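Local coordinates for protein inositol 2-dehydrogenase/D-chiro-inositol 3-dehydrogenase (Lactobacillus casei, PDB 4MIY) that oxidises myo-inositol and D-chiro-inositol to their keto forms, passing the hydride to NAD, at residues 125-137 with 174-186. Residues are numbered along the deposited sequence; the frame is centred on the assembly and turned at random.
Sequences FMRRYDQGIRALK and LIHEIDEMHWLLD. With NAD (nicotinamide-adenine-dinucleotide), chain E.
Two neighbouring arginines, Arg127 and Arg128, reach across to Glu177, Glu180, Asp179 and Trp183 in a buried, salt-bridged contact in this enzyme of the Gfo/Idh/MocA family. It joins the segment leaving the last strand of the NAD-binding Rossmann fold to helix 168-185 of the C-terminal alpha/beta domain. The principle is that buried charges are paired and an aromatic ring, here Trp183, is sandwiched. Arg127 grips Glu177 end-on: NH1 and NH2 both meet OE2 from one face of the carboxylate, the NH2 bond being 2.8 Å, while NH1 also gives a hydrogen bond to Glu180 OE1 at 2.9 Å. CB of His176 covers one face of this guanidinium. An alanine in place of Arg127 would probably leave Glu180 OE1 and Glu177 OE2 without their shared positive partner, though Glu177 OE1 would keep His155. Arg128 holds Asp179 side-on, NE to OD2 almost straight at 168°, and NH2, which also pairs with Asp306, to OD1. Extended from CG to NE, its chain runs over Trp183, with CD 3.6 Å from the five-membered ring centroid and the guanidinium lying on the ring, their planes 23° apart. Lys137 CD packs on the opposite indole face; its NZ pairs with Asp141. Asp179 lays its carboxylate nearly parallel to the Phe125 ring. At the cofactor end, Met126 and His176 border the nicotinamide amide, and one water bridges Arg127 N and His176 ND1, 2.9 Å from the latter.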
loop_
_atom_site.group_PDB
_atom_site.type_symbol
_atom_site.label_atom_id
_atom_site.label_comp_id
_atom_site.label_asym_id
_atom_site.label_seq_id
_atom_site.Cartn_x
_atom_site.Cartn_y
_atom_site.Cartn_z
ATOM N N PHE A 125 -10.293 -28.868 4.099
ATOM C CA PHE A 125 -10.512 -27.474 3.794
ATOM C C PHE A 125 -9.417 -26.584 4.416
ATOM O O PHE A 125 -9.569 -26.088 5.492
ATOM C CB PHE A 125 -11.899 -27.015 4.248
ATOM C CG PHE A 125 -13.036 -27.646 3.489
ATOM C CD1 PHE A 125 -13.176 -27.448 2.164
ATOM C CD2 PHE A 125 -13.950 -28.409 4.130
ATOM C CE1 PHE A 125 -14.207 -28.026 1.466
ATOM C CE2 PHE A 125 -14.980 -28.994 3.444
ATOM C CZ PHE A 125 -15.092 -28.800 2.117
ATOM N N MET A 126 -8.350 -26.356 3.682
ATOM C CA MET A 126 -7.182 -25.698 4.221
ATOM C C MET A 126 -7.259 -24.199 4.439
ATOM O O MET A 126 -6.441 -23.675 5.097
ATOM C CB MET A 126 -5.947 -26.016 3.369
ATOM C CG MET A 126 -5.783 -25.157 2.124
ATOM S SD MET A 126 -7.062 -25.487 0.900
ATOM C CE MET A 126 -6.619 -24.342 -0.413
ATOM N N ARG A 127 -8.230 -23.539 3.837
ATOM C CA ARG A 127 -8.304 -22.095 3.947
ATOM C C ARG A 127 -8.345 -21.626 5.370
ATOM O O ARG A 127 -7.876 -20.594 5.672
ATOM C CB ARG A 127 -9.522 -21.555 3.238
ATOM C CG ARG A 127 -9.518 -21.728 1.745
ATOM C CD ARG A 127 -8.758 -20.621 1.066
ATOM N NE ARG A 127 -9.010 -20.523 -0.361
ATOM C CZ ARG A 127 -9.944 -19.772 -0.913
ATOM N NH1 ARG A 127 -10.730 -19.024 -0.188
ATOM N NH2 ARG A 127 -10.078 -19.764 -2.210
ATOM N N ARG A 128 -8.931 -22.436 6.229
ATOM C CA ARG A 128 -9.129 -22.060 7.603
ATOM C C ARG A 128 -7.786 -21.953 8.306
ATOM O O ARG A 128 -7.692 -21.346 9.327
ATOM C CB ARG A 128 -10.013 -23.076 8.325
ATOM C CG ARG A 128 -11.402 -23.178 7.820
ATOM C CD ARG A 128 -12.259 -23.972 8.782
ATOM N NE ARG A 128 -13.547 -24.366 8.224
ATOM C CZ ARG A 128 -14.557 -24.800 8.948
ATOM N NH1 ARG A 128 -14.447 -24.894 10.247
ATOM N NH2 ARG A 128 -15.680 -25.129 8.362
ATOM N N TYR A 129 -6.765 -22.529 7.704
ATOM C CA TYR A 129 -5.446 -22.575 8.304
ATOM C C TYR A 129 -4.481 -21.528 7.749
ATOM O O TYR A 129 -3.391 -21.379 8.213
ATOM C CB TYR A 129 -4.861 -23.963 8.141
ATOM C CG TYR A 129 -5.580 -25.038 8.939
ATOM C CD1 TYR A 129 -5.239 -25.303 10.223
ATOM C CD2 TYR A 129 -6.586 -25.763 8.383
ATOM C CE1 TYR A 129 -5.890 -26.244 10.938
ATOM C CE2 TYR A 129 -7.233 -26.720 9.079
ATOM C CZ TYR A 129 -6.886 -26.969 10.355
ATOM O OH TYR A 129 -7.509 -27.930 11.089
ATOM N N ASP A 130 -4.916 -20.835 6.730
ATOM C CA ASP A 130 -4.103 -19.798 6.159
ATOM C C ASP A 130 -3.963 -18.659 7.140
ATOM O O ASP A 130 -4.909 -18.211 7.699
ATOM C CB ASP A 130 -4.717 -19.302 4.871
ATOM C CG ASP A 130 -3.934 -18.174 4.255
ATOM O OD1 ASP A 130 -2.897 -18.461 3.688
ATOM O OD2 ASP A 130 -4.393 -17.036 4.357
ATOM N N GLN A 131 -2.736 -18.227 7.345
ATOM C CA GLN A 131 -2.451 -17.238 8.363
ATOM C C GLN A 131 -3.226 -15.944 8.205
ATOM O O GLN A 131 -3.709 -15.421 9.161
ATOM C CB GLN A 131 -0.951 -16.994 8.478
ATOM C CG GLN A 131 -0.272 -18.177 9.111
ATOM C CD GLN A 131 1.213 -18.048 9.333
ATOM O OE1 GLN A 131 1.744 -16.970 9.444
ATOM N NE2 GLN A 131 1.869 -19.172 9.464
ATOM N N GLY A 132 -3.336 -15.463 6.988
ATOM C CA GLY A 132 -4.047 -14.233 6.744
ATOM C C GLY A 132 -5.543 -14.303 6.944
ATOM O O GLY A 132 -6.126 -13.458 7.518
ATOM N N ILE A 133 -6.135 -15.371 6.454
ATOM C CA ILE A 133 -7.552 -15.548 6.595
ATOM C C ILE A 133 -7.893 -15.751 8.058
ATOM O O ILE A 133 -8.822 -15.196 8.539
ATOM C CB ILE A 133 -8.028 -16.724 5.718
ATOM C CG1 ILE A 133 -7.899 -16.339 4.249
ATOM C CG2 ILE A 133 -9.439 -17.075 6.026
ATOM C CD1 ILE A 133 -8.073 -17.474 3.286
ATOM N N ARG A 134 -7.065 -16.499 8.759
ATOM C CA ARG A 134 -7.258 -16.722 10.169
ATOM C C ARG A 134 -7.150 -15.435 10.962
ATOM O O ARG A 134 -7.927 -15.174 11.856
ATOM C CB ARG A 134 -6.244 -17.755 10.665
ATOM C CG ARG A 134 -6.674 -18.508 11.872
ATOM C CD ARG A 134 -5.802 -19.754 12.233
ATOM N NE ARG A 134 -6.383 -21.017 11.768
ATOM C CZ ARG A 134 -7.537 -21.561 12.191
ATOM N NH1 ARG A 134 -8.290 -20.978 13.112
ATOM N NH2 ARG A 134 -7.942 -22.687 11.672
ATOM N N ALA A 135 -6.196 -14.601 10.592
ATOM C CA ALA A 135 -6.001 -13.351 11.303
ATOM C C ALA A 135 -7.148 -12.384 11.084
ATOM O O ALA A 135 -7.517 -11.675 11.962
ATOM C CB ALA A 135 -4.691 -12.715 10.931
ATOM N N LEU A 136 -7.711 -12.395 9.906
ATOM C CA LEU A 136 -8.870 -11.583 9.661
ATOM C C LEU A 136 -10.077 -12.049 10.491
ATOM O O LEU A 136 -10.742 -11.259 11.065
ATOM C CB LEU A 136 -9.174 -11.516 8.161
ATOM C CG LEU A 136 -10.278 -10.570 7.700
ATOM C CD1 LEU A 136 -10.034 -10.151 6.318
ATOM C CD2 LEU A 136 -11.650 -11.180 7.794
ATOM N N LYS A 137 -10.341 -13.338 10.489
ATOM C CA LYS A 137 -11.421 -13.896 11.302
ATOM C C LYS A 137 -11.276 -13.514 12.762
ATOM O O LYS A 137 -12.193 -13.109 13.380
ATOM C CB LYS A 137 -11.510 -15.405 11.165
ATOM C CG LYS A 137 -12.530 -15.965 12.155
ATOM C CD LYS A 137 -12.697 -17.392 12.115
ATOM C CE LYS A 137 -13.751 -17.885 13.140
ATOM N NZ LYS A 137 -14.879 -16.999 13.409
ATOM N N LEU A 174 -15.098 -22.690 -6.012
ATOM C CA LEU A 174 -15.918 -22.025 -5.017
ATOM C C LEU A 174 -16.069 -22.795 -3.698
ATOM O O LEU A 174 -16.399 -22.249 -2.707
ATOM C CB LEU A 174 -17.303 -21.681 -5.602
ATOM C CG LEU A 174 -18.260 -20.846 -4.762
ATOM C CD1 LEU A 174 -17.758 -19.422 -4.508
ATOM C CD2 LEU A 174 -19.620 -20.797 -5.430
ATOM N N ILE A 175 -15.818 -24.071 -3.759
ATOM C CA ILE A 175 -15.969 -24.925 -2.603
ATOM C C ILE A 175 -15.183 -24.405 -1.407
ATOM O O ILE A 175 -15.588 -24.563 -0.306
ATOM C CB ILE A 175 -15.601 -26.396 -2.939
ATOM C CG1 ILE A 175 -16.116 -27.367 -1.864
ATOM C CG2 ILE A 175 -14.143 -26.549 -3.191
ATOM C CD1 ILE A 175 -17.527 -27.465 -1.838
ATOM N N HIS A 176 -14.068 -23.762 -1.681
ATOM C CA HIS A 176 -13.230 -23.189 -0.663
ATOM C C HIS A 176 -13.907 -22.027 0.054
ATOM O O HIS A 176 -13.883 -21.949 1.238
ATOM C CB HIS A 176 -11.874 -22.795 -1.244
ATOM C CG HIS A 176 -11.057 -23.969 -1.643
ATOM N ND1 HIS A 176 -10.488 -24.808 -0.724
ATOM C CD2 HIS A 176 -10.753 -24.477 -2.851
ATOM C CE1 HIS A 176 -9.845 -25.769 -1.348
ATOM N NE2 HIS A 176 -9.972 -25.578 -2.642
ATOM N N GLU A 177 -14.549 -21.175 -0.708
ATOM C CA GLU A 177 -15.328 -20.116 -0.133
ATOM C C GLU A 177 -16.568 -20.669 0.561
ATOM O O GLU A 177 -16.986 -20.161 1.554
ATOM C CB GLU A 177 -15.728 -19.100 -1.201
ATOM C CG GLU A 177 -14.633 -18.135 -1.656
ATOM C CD GLU A 177 -13.545 -18.747 -2.516
ATOM O OE1 GLU A 177 -13.798 -19.714 -3.209
ATOM O OE2 GLU A 177 -12.436 -18.245 -2.443
ATOM N N ILE A 178 -17.138 -21.719 0.003
ATOM C CA ILE A 178 -18.295 -22.346 0.605
ATOM C C ILE A 178 -18.008 -22.851 2.004
ATOM O O ILE A 178 -18.766 -22.610 2.887
ATOM C CB ILE A 178 -18.848 -23.456 -0.268
ATOM C CG1 ILE A 178 -19.654 -22.853 -1.421
ATOM C CG2 ILE A 178 -19.722 -24.352 0.539
ATOM C CD1 ILE A 178 -19.890 -23.821 -2.537
ATOM N N ASP A 179 -16.870 -23.486 2.205
ATOM C CA ASP A 179 -16.502 -23.865 3.538
ATOM C C ASP A 179 -16.111 -22.684 4.423
ATOM O O ASP A 179 -16.418 -22.648 5.587
ATOM C CB ASP A 179 -15.389 -24.869 3.551
ATOM C CG ASP A 179 -14.897 -25.144 4.949
ATOM O OD1 ASP A 179 -15.544 -25.887 5.680
ATOM O OD2 ASP A 179 -13.892 -24.571 5.319
ATOM N N GLU A 180 -15.449 -21.717 3.835
ATOM C CA GLU A 180 -14.846 -20.611 4.573
ATOM C C GLU A 180 -15.825 -19.638 5.186
ATOM O O GLU A 180 -15.663 -19.236 6.283
ATOM C CB GLU A 180 -13.934 -19.840 3.610
ATOM C CG GLU A 180 -13.106 -18.772 4.195
ATOM C CD GLU A 180 -12.283 -18.075 3.143
ATOM O OE1 GLU A 180 -11.422 -18.692 2.565
ATOM O OE2 GLU A 180 -12.534 -16.897 2.932
ATOM N N MET A 181 -16.862 -19.281 4.461
ATOM C CA MET A 181 -17.707 -18.204 4.917
ATOM C C MET A 181 -18.556 -18.462 6.160
ATOM O O MET A 181 -18.701 -17.623 6.975
ATOM C CB MET A 181 -18.582 -17.671 3.786
ATOM C CG MET A 181 -17.818 -17.183 2.563
ATOM S SD MET A 181 -16.629 -15.894 2.971
ATOM C CE MET A 181 -15.838 -15.737 1.375
ATOM N N HIS A 182 -19.138 -19.639 6.242
ATOM C CA HIS A 182 -19.916 -19.973 7.396
ATOM C C HIS A 182 -19.064 -20.072 8.659
ATOM O O HIS A 182 -19.492 -19.663 9.696
ATOM C CB HIS A 182 -20.831 -21.190 7.150
ATOM C CG HIS A 182 -20.134 -22.508 7.077
ATOM N ND1 HIS A 182 -19.859 -23.268 8.184
ATOM C CD2 HIS A 182 -19.730 -23.236 6.018
ATOM C CE1 HIS A 182 -19.247 -24.366 7.809
ATOM N NE2 HIS A 182 -19.166 -24.380 6.499
ATOM N N TRP A 183 -17.840 -20.547 8.513
ATOM C CA TRP A 183 -16.869 -20.540 9.595
ATOM C C TRP A 183 -16.437 -19.137 9.978
ATOM O O TRP A 183 -16.419 -18.811 11.093
ATOM C CB TRP A 183 -15.659 -21.359 9.189
ATOM C CG TRP A 183 -14.401 -21.171 9.985
ATOM C CD1 TRP A 183 -14.107 -21.729 11.169
ATOM C CD2 TRP A 183 -13.245 -20.409 9.613
ATOM N NE1 TRP A 183 -12.861 -21.350 11.579
ATOM C CE2 TRP A 183 -12.308 -20.555 10.622
ATOM C CE3 TRP A 183 -12.909 -19.633 8.509
ATOM C CZ2 TRP A 183 -11.091 -19.937 10.573
ATOM C CZ3 TRP A 183 -11.706 -19.022 8.489
ATOM C CH2 TRP A 183 -10.823 -19.187 9.491
ATOM N N LEU A 184 -16.116 -18.327 8.981
ATOM C CA LEU A 184 -15.729 -16.951 9.201
ATOM C C LEU A 184 -16.722 -16.183 10.019
ATOM O O LEU A 184 -16.383 -15.474 10.902
ATOM C CB LEU A 184 -15.575 -16.241 7.856
ATOM C CG LEU A 184 -15.239 -14.735 7.875
ATOM C CD1 LEU A 184 -13.876 -14.445 8.425
ATOM C CD2 LEU A 184 -15.354 -14.149 6.531
ATOM N N LEU A 185 -17.978 -16.329 9.632
ATOM C CA LEU A 185 -19.080 -15.581 10.165
ATOM C C LEU A 185 -19.798 -16.257 11.327
ATOM O O LEU A 185 -20.625 -15.651 11.914
ATOM C CB LEU A 185 -20.106 -15.362 9.070
ATOM C CG LEU A 185 -19.662 -14.581 7.838
ATOM C CD1 LEU A 185 -20.667 -14.708 6.741
ATOM C CD2 LEU A 185 -19.477 -13.155 8.215
ATOM N N ASP A 186 -19.447 -17.489 11.620
ATOM C CA ASP A 186 -20.168 -18.300 12.605
ATOM C C ASP A 186 -21.685 -18.249 12.379
ATOM O O ASP A 186 -22.430 -17.947 13.252
ATOM C CB ASP A 186 -19.797 -17.879 14.013
ATOM C CG ASP A 186 -20.266 -18.865 15.039
ATOM O OD1 ASP A 186 -20.581 -19.991 14.643
ATOM O OD2 ASP A 186 -20.349 -18.498 16.205
HETATM P PA NAD E . -5.128 -37.235 -9.177
HETATM O O1A NAD E . -6.011 -37.703 -10.228
HETATM O O2A NAD E . -3.823 -36.838 -9.430
HETATM O O5B NAD E . -4.819 -38.390 -8.137
HETATM C C5B NAD E . -5.761 -39.225 -7.600
HETATM C C4B NAD E . -5.149 -40.619 -7.405
HETATM O O4B NAD E . -6.174 -41.425 -6.890
HETATM C C3B NAD E . -4.794 -41.350 -8.692
HETATM O O3B NAD E . -3.535 -41.875 -8.590
HETATM C C2B NAD E . -5.848 -42.411 -8.858
HETATM O O2B NAD E . -5.375 -43.555 -9.527
HETATM C C1B NAD E . -6.158 -42.747 -7.449
HETATM N N9A NAD E . -7.459 -43.335 -7.226
HETATM C C8A NAD E . -8.589 -43.056 -7.796
HETATM N N7A NAD E . -9.603 -43.735 -7.274
HETATM C C5A NAD E . -9.095 -44.488 -6.317
HETATM C C6A NAD E . -9.567 -45.479 -5.371
HETATM N N6A NAD E . -10.825 -45.828 -5.261
HETATM N N1A NAD E . -8.682 -45.977 -4.540
HETATM C C2A NAD E . -7.435 -45.684 -4.569
HETATM N N3A NAD E . -6.926 -44.825 -5.425
HETATM C C4A NAD E . -7.704 -44.210 -6.293
HETATM O O3 NAD E . -6.011 -36.173 -8.410
HETATM P PN NAD E . -5.524 -35.170 -7.211
HETATM O O1N NAD E . -5.296 -33.850 -7.784
HETATM O O2N NAD E . -4.344 -35.670 -6.609
HETATM O O5D NAD E . -6.754 -34.988 -6.329
HETATM C C5D NAD E . -7.052 -35.972 -5.369
HETATM C C4D NAD E . -8.018 -35.458 -4.352
HETATM O O4D NAD E . -7.395 -34.362 -3.705
HETATM C C3D NAD E . -9.277 -34.975 -4.989
HETATM O O3D NAD E . -10.328 -35.248 -4.116
HETATM C C2D NAD E . -8.992 -33.478 -5.075
HETATM O O2D NAD E . -10.207 -32.832 -5.066
HETATM C C1D NAD E . -8.230 -33.238 -3.802
HETATM N N1N NAD E . -7.447 -32.004 -3.849
HETATM C C2N NAD E . -7.636 -31.064 -2.925
HETATM C C3N NAD E . -6.966 -29.859 -2.933
HETATM C C7N NAD E . -7.202 -28.828 -1.854
HETATM O O7N NAD E . -7.631 -29.124 -0.785
HETATM N N7N NAD E . -6.873 -27.636 -2.150
HETATM C C4N NAD E . -6.016 -29.657 -3.919
HETATM C C5N NAD E . -5.843 -30.660 -4.846
HETATM C C6N NAD E . -6.581 -31.813 -4.791
HETATM O O HOH W 1 -10.538 -24.778 2.185
#